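Local coordinates for protein homocysteine S-methyltransferase (Escherichia coli, PDB 5DMM) that catalyses zinc-dependent methyl transfer from S-methylmethionine, or less efficiently S-adenosylmethionine, to homocysteine, yielding methionine, at residues A[34-42]-A[72-81]; A[56-64]-A[298-307]. All blocks are in the same frame, centred on the assembly; numbering follows the deposited sequence.

Contact 1: residues A[34-42]-A[72-81]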
ATOM      1  N   LEU A  34      17.368 -10.873  -0.180  1.00 37.89           N
ATOM      2  CA  LEU A  34      16.215 -10.713  -1.053  1.00 40.98           C
ATOM      3  C   LEU A  34      16.705 -10.630  -2.489  1.00 39.59           C
ATOM      4  O   LEU A  34      16.882  -9.544  -3.031  1.00 40.45           O
ATOM      5  CB  LEU A  34      15.406  -9.470  -0.667  1.00 35.28           C
ATOM      6  CG  LEU A  34      15.084  -9.311   0.826  1.00 32.45           C
ATOM      7  CD1 LEU A  34      14.158  -8.104   1.071  1.00 30.03           C
ATOM      8  CD2 LEU A  34      14.480 -10.579   1.421  1.00 26.10           C
ATOM      9  N   ALA A  35      16.908 -11.795  -3.100  1.00 43.10           N
ATOM     10  CA  ALA A  35      17.636 -11.904  -4.363  1.00 48.33           C
ATOM     11  C   ALA A  35      16.836 -11.466  -5.587  1.00 41.31           C
ATOM     12  O   ALA A  35      17.408 -11.016  -6.580  1.00 42.66           O
ATOM     13  CB  ALA A  35      18.117 -13.338  -4.547  1.00 55.05           C
ATOM     14  N   ASP A  36      15.517 -11.600  -5.523  1.00 38.07           N
ATOM     15  CA  ASP A  36      14.674 -11.271  -6.662  1.00 40.70           C
ATOM     16  C   ASP A  36      13.336 -10.722  -6.196  1.00 36.41           C
ATOM     17  O   ASP A  36      13.060 -10.690  -5.000  1.00 30.93           O
ATOM     18  CB  ASP A  36      14.459 -12.502  -7.536  1.00 39.04           C
ATOM     19  CG  ASP A  36      13.645 -13.564  -6.840  1.00 38.79           C
ATOM     20  OD1 ASP A  36      12.406 -13.507  -6.940  1.00 39.84           O
ATOM     21  OD2 ASP A  36      14.238 -14.448  -6.181  1.00 46.87           O
ATOM     22  N   SER A  37      12.495 -10.320  -7.143  1.00 32.31           N
ATOM     23  CA  SER A  37      11.235  -9.672  -6.805  1.00 31.85           C
ATOM     24  C   SER A  37      10.200 -10.627  -6.224  1.00 31.89           C
ATOM     25  O   SER A  37       9.147 -10.187  -5.774  1.00 33.37           O
ATOM     26  CB  SER A  37      10.648  -8.981  -8.036  1.00 32.46           C
ATOM     27  OG  SER A  37      10.114  -9.929  -8.944  1.00 37.11           O
ATOM     28  N   LEU A  38      10.471 -11.931  -6.242  1.00 25.97           N
ATOM     29  CA  LEU A  38       9.516 -12.862  -5.657  1.00 28.79           C
ATOM     30  C   LEU A  38       9.980 -13.291  -4.275  1.00 25.68           C
ATOM     31  O   LEU A  38       9.602 -14.364  -3.799  1.00 24.45           O
ATOM     32  CB  LEU A  38       9.316 -14.092  -6.554  1.00 28.13           C
ATOM     33  CG  LEU A  38       8.852 -13.822  -7.992  1.00 29.52           C
ATOM     34  CD1 LEU A  38       8.620 -15.139  -8.738  1.00 30.39           C
ATOM     35  CD2 LEU A  38       7.607 -12.932  -8.019  1.00 28.25           C
ATOM     36  N   TRP A  39      10.783 -12.452  -3.626  1.00 25.42           N
ATOM     37  CA  TRP A  39      11.372 -12.827  -2.347  1.00 24.20           C
ATOM     38  C   TRP A  39      10.315 -13.144  -1.291  1.00 21.65           C
ATOM     39  O   TRP A  39      10.573 -13.933  -0.390  1.00 20.86           O
ATOM     40  CB  TRP A  39      12.313 -11.729  -1.823  1.00 26.39           C
ATOM     41  CG  TRP A  39      11.659 -10.393  -1.580  1.00 25.56           C
ATOM     42  CD1 TRP A  39      11.663  -9.320  -2.422  1.00 29.72           C
ATOM     43  CD2 TRP A  39      10.918  -9.989  -0.418  1.00 23.52           C
ATOM     44  NE1 TRP A  39      10.973  -8.272  -1.860  1.00 33.64           N
ATOM     45  CE2 TRP A  39      10.504  -8.656  -0.631  1.00 33.32           C
ATOM     46  CE3 TRP A  39      10.568 -10.619   0.781  1.00 23.20           C
ATOM     47  CZ2 TRP A  39       9.749  -7.948   0.309  1.00 31.14           C
ATOM     48  CZ3 TRP A  39       9.814  -9.917   1.709  1.00 26.22           C
ATOM     49  CH2 TRP A  39       9.414  -8.595   1.466  1.00 30.76           C
ATOM     50  N   SER A  40       9.133 -12.542  -1.401  1.00 22.94           N
ATOM     51  CA  SER A  40       8.091 -12.773  -0.397  1.00 19.28           C
ATOM     52  C   SER A  40       7.688 -14.252  -0.301  1.00 22.06           C
ATOM     53  O   SER A  40       7.366 -14.732   0.780  1.00 22.95           O
ATOM     54  CB  SER A  40       6.859 -11.899  -0.681  1.00 22.50           C
ATOM     55  OG  SER A  40       6.364 -12.103  -1.990  1.00 23.89           O
ATOM     56  N   ALA A  41       7.726 -14.976  -1.417  1.00 22.25           N
ATOM     57  CA  ALA A  41       7.359 -16.386  -1.404  1.00 22.11           C
ATOM     58  C   ALA A  41       8.330 -17.187  -0.534  1.00 23.20           C
ATOM     59  O   ALA A  41       7.920 -18.099   0.184  1.00 23.79           O
ATOM     60  CB  ALA A  41       7.321 -16.946  -2.824  1.00 22.87           C
ATOM     61  N   LYS A  42       9.609 -16.828  -0.593  1.00 19.81           N
ATOM     62  CA  LYS A  42      10.615 -17.503   0.208  1.00 20.31           C
ATOM     63  C   LYS A  42      10.500 -17.105   1.668  1.00 18.87           C
ATOM     64  O   LYS A  42      10.452 -17.954   2.549  1.00 20.74           O
ATOM     65  CB  LYS A  42      12.027 -17.200  -0.295  1.00 24.07           C
ATOM     66  CG  LYS A  42      13.106 -17.920   0.524  1.00 25.08           C
ATOM     67  CD  LYS A  42      14.504 -17.699  -0.021  1.00 33.61           C
ATOM     68  CE  LYS A  42      15.100 -16.400   0.502  1.00 41.47           C
ATOM     69  NZ  LYS A  42      16.486 -16.165  -0.009  1.00 46.41           N
ATOM     70  N   GLN A  72       3.937  -8.156  -4.528  1.00 19.11           N
ATOM     71  CA  GLN A  72       4.253  -8.981  -5.692  1.00 17.87           C
ATOM     72  C   GLN A  72       3.801 -10.429  -5.491  1.00 19.07           C
ATOM     73  O   GLN A  72       4.281 -11.345  -6.160  1.00 24.22           O
ATOM     74  CB  GLN A  72       5.751  -8.892  -6.014  1.00 23.92           C
ATOM     75  CG  GLN A  72       6.037  -7.700  -6.947  1.00 26.64           C
ATOM     76  CD  GLN A  72       7.440  -7.137  -6.840  1.00 28.74           C
ATOM     77  OE1 GLN A  72       8.019  -7.066  -5.754  1.00 38.24           O
ATOM     78  NE2 GLN A  72       7.986  -6.711  -7.972  1.00 28.08           N
ATOM     79  N   ALA A  73       2.853 -10.621  -4.578  1.00 16.83           N
ATOM     80  CA  ALA A  73       2.278 -11.942  -4.338  1.00 21.28           C
ATOM     81  C   ALA A  73       0.957 -12.137  -5.100  1.00 20.97           C
ATOM     82  O   ALA A  73      -0.122 -11.799  -4.613  1.00 19.35           O
ATOM     83  CB  ALA A  73       2.070 -12.162  -2.847  1.00 20.43           C
ATOM     84  N   THR A  74       1.059 -12.684  -6.306  1.00 18.67           N
ATOM     85  CA  THR A  74      -0.110 -13.093  -7.083  1.00 17.39           C
ATOM     86  C   THR A  74       0.129 -14.499  -7.601  1.00 16.72           C
ATOM     87  O   THR A  74       1.269 -14.921  -7.706  1.00 15.70           O
ATOM     88  CB  THR A  74      -0.373 -12.178  -8.294  1.00 19.62           C
ATOM     89  OG1 THR A  74       0.807 -12.133  -9.111  1.00 20.25           O
ATOM     90  CG2 THR A  74      -0.767 -10.756  -7.849  1.00 17.45           C
ATOM     91  N   PRO A  75      -0.949 -15.222  -7.932  1.00 18.77           N
ATOM     92  CA  PRO A  75      -0.763 -16.510  -8.609  1.00 16.33           C
ATOM     93  C   PRO A  75       0.066 -16.383  -9.888  1.00 16.62           C
ATOM     94  O   PRO A  75       0.902 -17.245 -10.138  1.00 16.96           O
ATOM     95  CB  PRO A  75      -2.193 -16.946  -8.919  1.00 17.48           C
ATOM     96  CG  PRO A  75      -3.007 -16.332  -7.813  1.00 19.36           C
ATOM     97  CD  PRO A  75      -2.358 -14.986  -7.564  1.00 17.88           C
ATOM     98  N   ALA A  76      -0.141 -15.321 -10.668  1.00 17.49           N
ATOM     99  CA  ALA A  76       0.663 -15.075 -11.873  1.00 21.88           C
ATOM    100  C   ALA A  76       2.159 -15.014 -11.567  1.00 20.13           C
ATOM    101  O   ALA A  76       2.972 -15.677 -12.223  1.00 20.27           O
ATOM    102  CB  ALA A  76       0.222 -13.775 -12.561  1.00 19.01           C
ATOM    103  N   GLY A  77       2.524 -14.195 -10.585  1.00 18.34           N
ATOM    104  CA  GLY A  77       3.919 -14.059 -10.200  1.00 18.56           C
ATOM    105  C   GLY A  77       4.505 -15.349  -9.638  1.00 23.29           C
ATOM    106  O   GLY A  77       5.605 -15.765 -10.017  1.00 21.00           O
ATOM    107  N   PHE A  78       3.765 -15.995  -8.738  1.00 18.85           N
ATOM    108  CA  PHE A  78       4.316 -17.123  -7.993  1.00 21.83           C
ATOM    109  C   PHE A  78       4.302 -18.428  -8.792  1.00 24.08           C
ATOM    110  O   PHE A  78       4.823 -19.448  -8.321  1.00 23.35           O
ATOM    111  CB  PHE A  78       3.564 -17.315  -6.662  1.00 18.79           C
ATOM    112  CG  PHE A  78       3.952 -16.328  -5.579  1.00 21.14           C
ATOM    113  CD1 PHE A  78       4.961 -15.397  -5.780  1.00 21.30           C
ATOM    114  CD2 PHE A  78       3.309 -16.349  -4.349  1.00 20.01           C
ATOM    115  CE1 PHE A  78       5.318 -14.483  -4.765  1.00 22.35           C
ATOM    116  CE2 PHE A  78       3.662 -15.462  -3.340  1.00 18.59           C
ATOM    117  CZ  PHE A  78       4.670 -14.525  -3.548  1.00 17.76           C
ATOM    118  N   ALA A  79       3.738 -18.398  -9.999  1.00 23.95           N
ATOM    119  CA  ALA A  79       3.745 -19.590 -10.852  1.00 18.41           C
ATOM    120  C   ALA A  79       5.172 -19.887 -11.304  1.00 26.98           C
ATOM    121  O   ALA A  79       5.506 -21.029 -11.609  1.00 25.02           O
ATOM    122  CB  ALA A  79       2.838 -19.421 -12.041  1.00 20.51           C
ATOM    123  N   ALA A  80       6.024 -18.866 -11.330  1.00 23.34           N
ATOM    124  CA  ALA A  80       7.437 -19.086 -11.655  1.00 25.91           C
ATOM    125  C   ALA A  80       8.161 -19.824 -10.537  1.00 28.30           C
ATOM    126  O   ALA A  80       9.303 -20.244 -10.704  1.00 33.28           O
ATOM    127  CB  ALA A  80       8.132 -17.758 -11.946  1.00 27.73           C
ATOM    128  N   ARG A  81       7.508 -19.980  -9.390  1.00 24.97           N
ATOM    129  CA  ARG A  81       8.097 -20.732  -8.282  1.00 25.78           C
ATOM    130  C   ARG A  81       7.422 -22.090  -8.116  1.00 27.39           C
ATOM    131  O   ARG A  81       7.601 -22.760  -7.104  1.00 29.85           O
ATOM    132  CB  ARG A  81       8.000 -19.935  -6.981  1.00 28.80           C
ATOM    133  CG  ARG A  81       8.839 -18.665  -6.975  1.00 32.59           C
ATOM    134  CD  ARG A  81      10.316 -19.006  -7.042  1.00 38.56           C
ATOM    135  NE  ARG A  81      11.155 -17.815  -7.024  1.00 40.87           N
ATOM    136  CZ  ARG A  81      11.723 -17.289  -8.103  1.00 41.24           C
ATOM    137  NH1 ARG A  81      11.551 -17.853  -9.293  1.00 41.07           N
ATOM    138  NH2 ARG A  81      12.469 -16.200  -7.991  1.00 46.03           N
TER
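Asp36 OD1 is gripped from two directions: across the contact it makes a salt bridge to Arg81 NH2 at 2.9 Å, and within its own loop it accepts from Leu38 N at 2.6 Å, closing an Asx turn. Leu38 N meets the oxygen from above the carboxylate plane, 37° out of it, while Arg81 NH2 faces both carboxylate oxygens, 3.1 Å from Asp36 OD2, with the two flat groups turned steeply, 76° apart. These contacts probably fix the rotation of the carboxylate. The arginine is bent at its second torsion (chi2 -65°), which folds the guanidinium back over Leu38, where CD1 sits above the centre of its face, 3.8 Å from CZ. The same methyl lies 3.3 Å from Gly77 O and also touches Ala80 CB. Deeper in, Ala41 CB rests over one face of Phe78 as a CH-pi contact, 3.8 Å from the ring centroid, and Ser40 OG reaches the ring edge in plane, 3.3 Å from CZ. Gln72 NE2 passes Ser37 CB and donates to Ala127 O, while OE1 lies beside Ser37 O without bonding, both being acceptors. Thr74 OG1 caps the weakly bonded helical turn at about 75-78 through Gly77 N. The contact packs the loop after strand 65-67 against the start of helix 39-46, beside the homocysteine pocket of the TIM barrel.

Contact 2: residues A[56-64]-A[298-307]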
ATOM      1  N   LEU A  56       5.660  -5.569  13.840  1.00 16.98           N
ATOM      2  CA  LEU A  56       5.625  -5.172  15.245  1.00 17.25           C
ATOM      3  C   LEU A  56       6.528  -3.957  15.471  1.00 18.91           C
ATOM      4  O   LEU A  56       6.167  -3.023  16.191  1.00 17.44           O
ATOM      5  CB  LEU A  56       6.049  -6.334  16.143  1.00 17.76           C
ATOM      6  CG  LEU A  56       6.173  -6.018  17.636  1.00 20.45           C
ATOM      7  CD1 LEU A  56       4.831  -5.559  18.209  1.00 20.84           C
ATOM      8  CD2 LEU A  56       6.724  -7.230  18.399  1.00 20.03           C
ATOM      9  N   ASP A  57       7.695  -3.978  14.838  1.00 15.91           N
ATOM     10  CA  ASP A  57       8.632  -2.852  14.854  1.00 19.28           C
ATOM     11  C   ASP A  57       7.977  -1.531  14.423  1.00 18.50           C
ATOM     12  O   ASP A  57       8.171  -0.469  15.041  1.00 17.33           O
ATOM     13  CB  ASP A  57       9.800  -3.174  13.923  1.00 20.56           C
ATOM     14  CG  ASP A  57      11.077  -2.491  14.319  1.00 33.62           C
ATOM     15  OD1 ASP A  57      11.026  -1.333  14.800  1.00 36.48           O
ATOM     16  OD2 ASP A  57      12.143  -3.121  14.137  1.00 38.57           O
ATOM     17  N   TYR A  58       7.205  -1.594  13.346  1.00 16.60           N
ATOM     18  CA  TYR A  58       6.555  -0.388  12.843  1.00 17.15           C
ATOM     19  C   TYR A  58       5.418   0.068  13.760  1.00 17.40           C
ATOM     20  O   TYR A  58       5.242   1.269  13.963  1.00 17.67           O
ATOM     21  CB  TYR A  58       6.037  -0.603  11.412  1.00 15.29           C
ATOM     22  CG  TYR A  58       7.103  -0.373  10.358  1.00 13.17           C
ATOM     23  CD1 TYR A  58       7.634   0.901  10.158  1.00 15.47           C
ATOM     24  CD2 TYR A  58       7.573  -1.421   9.555  1.00 15.57           C
ATOM     25  CE1 TYR A  58       8.593   1.138   9.210  1.00 14.50           C
ATOM     26  CE2 TYR A  58       8.553  -1.190   8.587  1.00 16.53           C
ATOM     27  CZ  TYR A  58       9.062   0.105   8.437  1.00 16.88           C
ATOM     28  OH  TYR A  58      10.019   0.399   7.496  1.00 14.54           O
ATOM     29  N   TYR A  59       4.639  -0.862  14.308  1.00 18.28           N
ATOM     30  CA  TYR A  59       3.598  -0.450  15.254  1.00 17.84           C
ATOM     31  C   TYR A  59       4.239   0.233  16.474  1.00 20.27           C
ATOM     32  O   TYR A  59       3.697   1.195  17.004  1.00 20.49           O
ATOM     33  CB  TYR A  59       2.741  -1.635  15.704  1.00 18.77           C
ATOM     34  CG  TYR A  59       1.679  -2.145  14.729  1.00 16.77           C
ATOM     35  CD1 TYR A  59       0.760  -1.284  14.119  1.00 15.82           C
ATOM     36  CD2 TYR A  59       1.573  -3.505  14.461  1.00 17.21           C
ATOM     37  CE1 TYR A  59      -0.224  -1.772  13.252  1.00 16.16           C
ATOM     38  CE2 TYR A  59       0.588  -4.002  13.599  1.00 16.09           C
ATOM     39  CZ  TYR A  59      -0.302  -3.125  12.996  1.00 17.69           C
ATOM     40  OH  TYR A  59      -1.270  -3.600  12.147  1.00 16.15           O
ATOM     41  N   ARG A  60       5.396  -0.266  16.907  1.00 19.07           N
ATOM     42  CA  ARG A  60       6.130   0.342  18.015  1.00 23.88           C
ATOM     43  C   ARG A  60       6.597   1.751  17.672  1.00 22.80           C
ATOM     44  O   ARG A  60       6.588   2.635  18.526  1.00 24.70           O
ATOM     45  CB  ARG A  60       7.337  -0.513  18.411  1.00 22.46           C
ATOM     46  CG  ARG A  60       6.984  -1.767  19.169  1.00 27.89           C
ATOM     47  CD  ARG A  60       8.240  -2.542  19.559  1.00 27.77           C
ATOM     48  NE  ARG A  60       7.919  -3.579  20.530  1.00 29.96           N
ATOM     49  CZ  ARG A  60       8.573  -4.724  20.640  1.00 31.56           C
ATOM     50  NH1 ARG A  60       9.588  -4.988  19.825  1.00 35.92           N
ATOM     51  NH2 ARG A  60       8.211  -5.607  21.562  1.00 36.25           N
ATOM     52  N   ALA A  61       6.992   1.957  16.417  1.00 19.61           N
ATOM     53  CA  ALA A  61       7.483   3.252  15.966  1.00 18.34           C
ATOM     54  C   ALA A  61       6.351   4.276  15.829  1.00 22.82           C
ATOM     55  O   ALA A  61       6.604   5.474  15.683  1.00 21.82           O
ATOM     56  CB  ALA A  61       8.219   3.101  14.651  1.00 20.90           C
ATOM     57  N   GLY A  62       5.108   3.807  15.864  1.00 18.79           N
ATOM     58  CA  GLY A  62       3.974   4.704  15.805  1.00 18.72           C
ATOM     59  C   GLY A  62       3.009   4.462  14.662  1.00 18.15           C
ATOM     60  O   GLY A  62       1.986   5.145  14.569  1.00 17.95           O
ATOM     61  N   ALA A  63       3.320   3.503  13.785  1.00 16.36           N
ATOM     62  CA  ALA A  63       2.419   3.175  12.681  1.00 17.42           C
ATOM     63  C   ALA A  63       1.063   2.738  13.216  1.00 17.35           C
ATOM     64  O   ALA A  63       0.986   1.995  14.185  1.00 17.23           O
ATOM     65  CB  ALA A  63       3.017   2.069  11.795  1.00 16.36           C
ATOM     66  N   GLN A  64      -0.011   3.193  12.577  1.00 13.23           N
ATOM     67  CA  GLN A  64      -1.339   2.747  12.961  1.00 14.67           C
ATOM     68  C   GLN A  64      -1.948   1.859  11.885  1.00 17.79           C
ATOM     69  O   GLN A  64      -3.066   1.361  12.039  1.00 17.56           O
ATOM     70  CB  GLN A  64      -2.236   3.954  13.250  1.00 16.32           C
ATOM     71  CG  GLN A  64      -1.658   4.803  14.374  1.00 20.93           C
ATOM     72  CD  GLN A  64      -2.153   6.230  14.348  1.00 23.77           C
ATOM     73  OE1 GLN A  64      -1.648   7.061  13.590  1.00 23.67           O
ATOM     74  NE2 GLN A  64      -3.138   6.526  15.183  1.00 26.26           N
ATOM     75  N   THR A 298      12.803   3.457   3.312  1.00 18.12           N
ATOM     76  CA  THR A 298      12.406   3.963   4.617  1.00 16.51           C
ATOM     77  C   THR A 298      12.441   2.826   5.625  1.00 18.01           C
ATOM     78  O   THR A 298      12.459   1.644   5.270  1.00 19.58           O
ATOM     79  CB  THR A 298      11.014   4.609   4.599  1.00 16.77           C
ATOM     80  OG1 THR A 298      10.024   3.613   4.321  1.00 19.75           O
ATOM     81  CG2 THR A 298      10.974   5.692   3.540  1.00 16.39           C
ATOM     82  N   THR A 299      12.493   3.197   6.895  1.00 16.50           N
ATOM     83  CA  THR A 299      12.637   2.242   7.976  1.00 14.64           C
ATOM     84  C   THR A 299      11.773   2.757   9.131  1.00 14.78           C
ATOM     85  O   THR A 299      11.189   3.847   9.032  1.00 13.81           O
ATOM     86  CB  THR A 299      14.119   2.113   8.424  1.00 18.45           C
ATOM     87  OG1 THR A 299      14.463   3.261   9.195  1.00 17.68           O
ATOM     88  CG2 THR A 299      15.065   2.016   7.237  1.00 16.33           C
ATOM     89  N   PRO A 300      11.685   1.998  10.236  1.00 14.77           N
ATOM     90  CA  PRO A 300      10.925   2.525  11.375  1.00 15.65           C
ATOM     91  C   PRO A 300      11.460   3.851  11.933  1.00 19.37           C
ATOM     92  O   PRO A 300      10.743   4.515  12.697  1.00 18.00           O
ATOM     93  CB  PRO A 300      11.059   1.413  12.412  1.00 17.80           C
ATOM     94  CG  PRO A 300      11.141   0.155  11.572  1.00 16.84           C
ATOM     95  CD  PRO A 300      11.982   0.560  10.389  1.00 16.83           C
ATOM     96  N   ALA A 301      12.683   4.235  11.570  1.00 17.21           N
ATOM     97  CA  ALA A 301      13.230   5.526  12.008  1.00 18.33           C
ATOM     98  C   ALA A 301      12.423   6.678  11.415  1.00 19.39           C
ATOM     99  O   ALA A 301      12.181   7.680  12.084  1.00 18.94           O
ATOM    100  CB  ALA A 301      14.693   5.658  11.628  1.00 21.09           C
ATOM    101  N   ASP A 302      12.007   6.530  10.159  1.00 19.18           N
ATOM    102  CA  ASP A 302      11.183   7.549   9.503  1.00 18.47           C
ATOM    103  C   ASP A 302       9.813   7.674  10.153  1.00 18.86           C
ATOM    104  O   ASP A 302       9.302   8.788  10.325  1.00 16.04           O
ATOM    105  CB  ASP A 302      11.013   7.243   8.015  1.00 17.98           C
ATOM    106  CG  ASP A 302      12.329   7.212   7.268  1.00 23.86           C
ATOM    107  OD1 ASP A 302      12.846   8.301   6.926  1.00 29.48           O
ATOM    108  OD2 ASP A 302      12.844   6.101   7.004  1.00 21.84           O
ATOM    109  N   ILE A 303       9.213   6.533  10.492  1.00 15.31           N
ATOM    110  CA  ILE A 303       7.904   6.511  11.147  1.00 15.24           C
ATOM    111  C   ILE A 303       8.004   7.135  12.542  1.00 18.14           C
ATOM    112  O   ILE A 303       7.136   7.904  12.961  1.00 16.81           O
ATOM    113  CB  ILE A 303       7.352   5.064  11.232  1.00 15.36           C
ATOM    114  CG1 ILE A 303       7.216   4.494   9.821  1.00 15.95           C
ATOM    115  CG2 ILE A 303       6.006   5.041  11.930  1.00 16.73           C
ATOM    116  CD1 ILE A 303       6.417   5.416   8.895  1.00 16.53           C
ATOM    117  N   ALA A 304       9.075   6.807  13.255  1.00 15.32           N
ATOM    118  CA  ALA A 304       9.326   7.392  14.573  1.00 19.99           C
ATOM    119  C   ALA A 304       9.464   8.913  14.477  1.00 18.10           C
ATOM    120  O   ALA A 304       8.913   9.659  15.295  1.00 19.04           O
ATOM    121  CB  ALA A 304      10.579   6.775  15.188  1.00 18.28           C
ATOM    122  N   ALA A 305      10.173   9.381  13.459  1.00 15.93           N
ATOM    123  CA  ALA A 305      10.299  10.822  13.247  1.00 19.84           C
ATOM    124  C   ALA A 305       8.946  11.479  12.942  1.00 21.36           C
ATOM    125  O   ALA A 305       8.666  12.579  13.414  1.00 20.34           O
ATOM    126  CB  ALA A 305      11.286  11.111  12.124  1.00 16.97           C
ATOM    127  N   LEU A 306       8.105  10.809  12.161  1.00 18.64           N
ATOM    128  CA  LEU A 306       6.792  11.365  11.823  1.00 18.56           C
ATOM    129  C   LEU A 306       5.929  11.455  13.063  1.00 21.78           C
ATOM    130  O   LEU A 306       5.205  12.439  13.269  1.00 25.25           O
ATOM    131  CB  LEU A 306       6.090  10.513  10.756  1.00 17.12           C
ATOM    132  CG  LEU A 306       6.590  10.665   9.314  1.00 17.32           C
ATOM    133  CD1 LEU A 306       6.093   9.529   8.456  1.00 16.20           C
ATOM    134  CD2 LEU A 306       6.116  11.990   8.737  1.00 17.56           C
ATOM    135  N   LYS A 307       6.027  10.429  13.894  1.00 20.03           N
ATOM    136  CA  LYS A 307       5.251  10.331  15.122  1.00 22.74           C
ATOM    137  C   LYS A 307       5.592  11.493  16.058  1.00 28.26           C
ATOM    138  O   LYS A 307       4.703  12.123  16.637  1.00 28.34           O
ATOM    139  CB  LYS A 307       5.519   8.980  15.791  1.00 25.12           C
ATOM    140  CG  LYS A 307       4.812   8.741  17.119  1.00 28.00           C
ATOM    141  CD  LYS A 307       3.310   8.675  16.932  1.00 34.47           C
ATOM    142  CE  LYS A 307       2.597   8.338  18.230  1.00 36.54           C
ATOM    143  NZ  LYS A 307       1.116   8.311  18.036  1.00 41.43           N
TER
HETATM  144  O   HOH W   1       0.606   6.385  16.594  1.00 30.31           O
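Tyr58 and Pro300 form the tight end of this helix pair. Pro300 CG sits over one face of the phenol ring, a CH-pi contact 3.8 Å from the centroid, while Ile303 CG1 closes on the ring edge at 3.6 Å from CD1. With CG anti to its carbonyl carbon (chi1 -84°), the tyrosine brings its ring against the N-terminal turn of helix 300-309, and its OH is bonded to Ala22 O. Small residues allow close approach further along: the axes of 56-61 and 300-307 come within 8.7 Å, crossing at -21°, Ala61 CB packs on Pro300 and Ile303, and Ala304 CA makes a CA-H...O contact to Ala61 O at 3.5 Å. Gly62, in a Schellman motif, ends the first helix with positive phi. Beyond it the contact becomes looser and wetter: exposed Lys307 runs past Gly62, and a water bridges its NZ to Gly62 O, 2.7 Å from that oxygen. At the other end, Thr299 and Asp302 form a capping box that starts helix 300-309. The two helices run nearly parallel as neighbours on the outside of the TIM barrel, helix 48-61 leading into strand 65-67 and flanked by helix 85-109, and helix 300-309 following strand 289-292 and touching strand 17-18.

In the fold
Both contacts are partly buried and lie in one TIM-barrel domain, their centres 26 Å apart and their nearest atoms about 10 Å apart. Successive helices tie them together along the chain: 39-46 enters contact 1 and 48-61 enters contact 2, and strand 65-67 then leads on toward the second segment of contact 1. Contact 1 joins mostly loops and short helical turns, and a charged pair at its exposed margin accompanies aromatic packing inside. Contact 2 instead joins two regular helices of the outer layer through apolar surfaces, with polar bridging left to water. Each approaches the active site at one end, through Gln72 and Thr298 respectively.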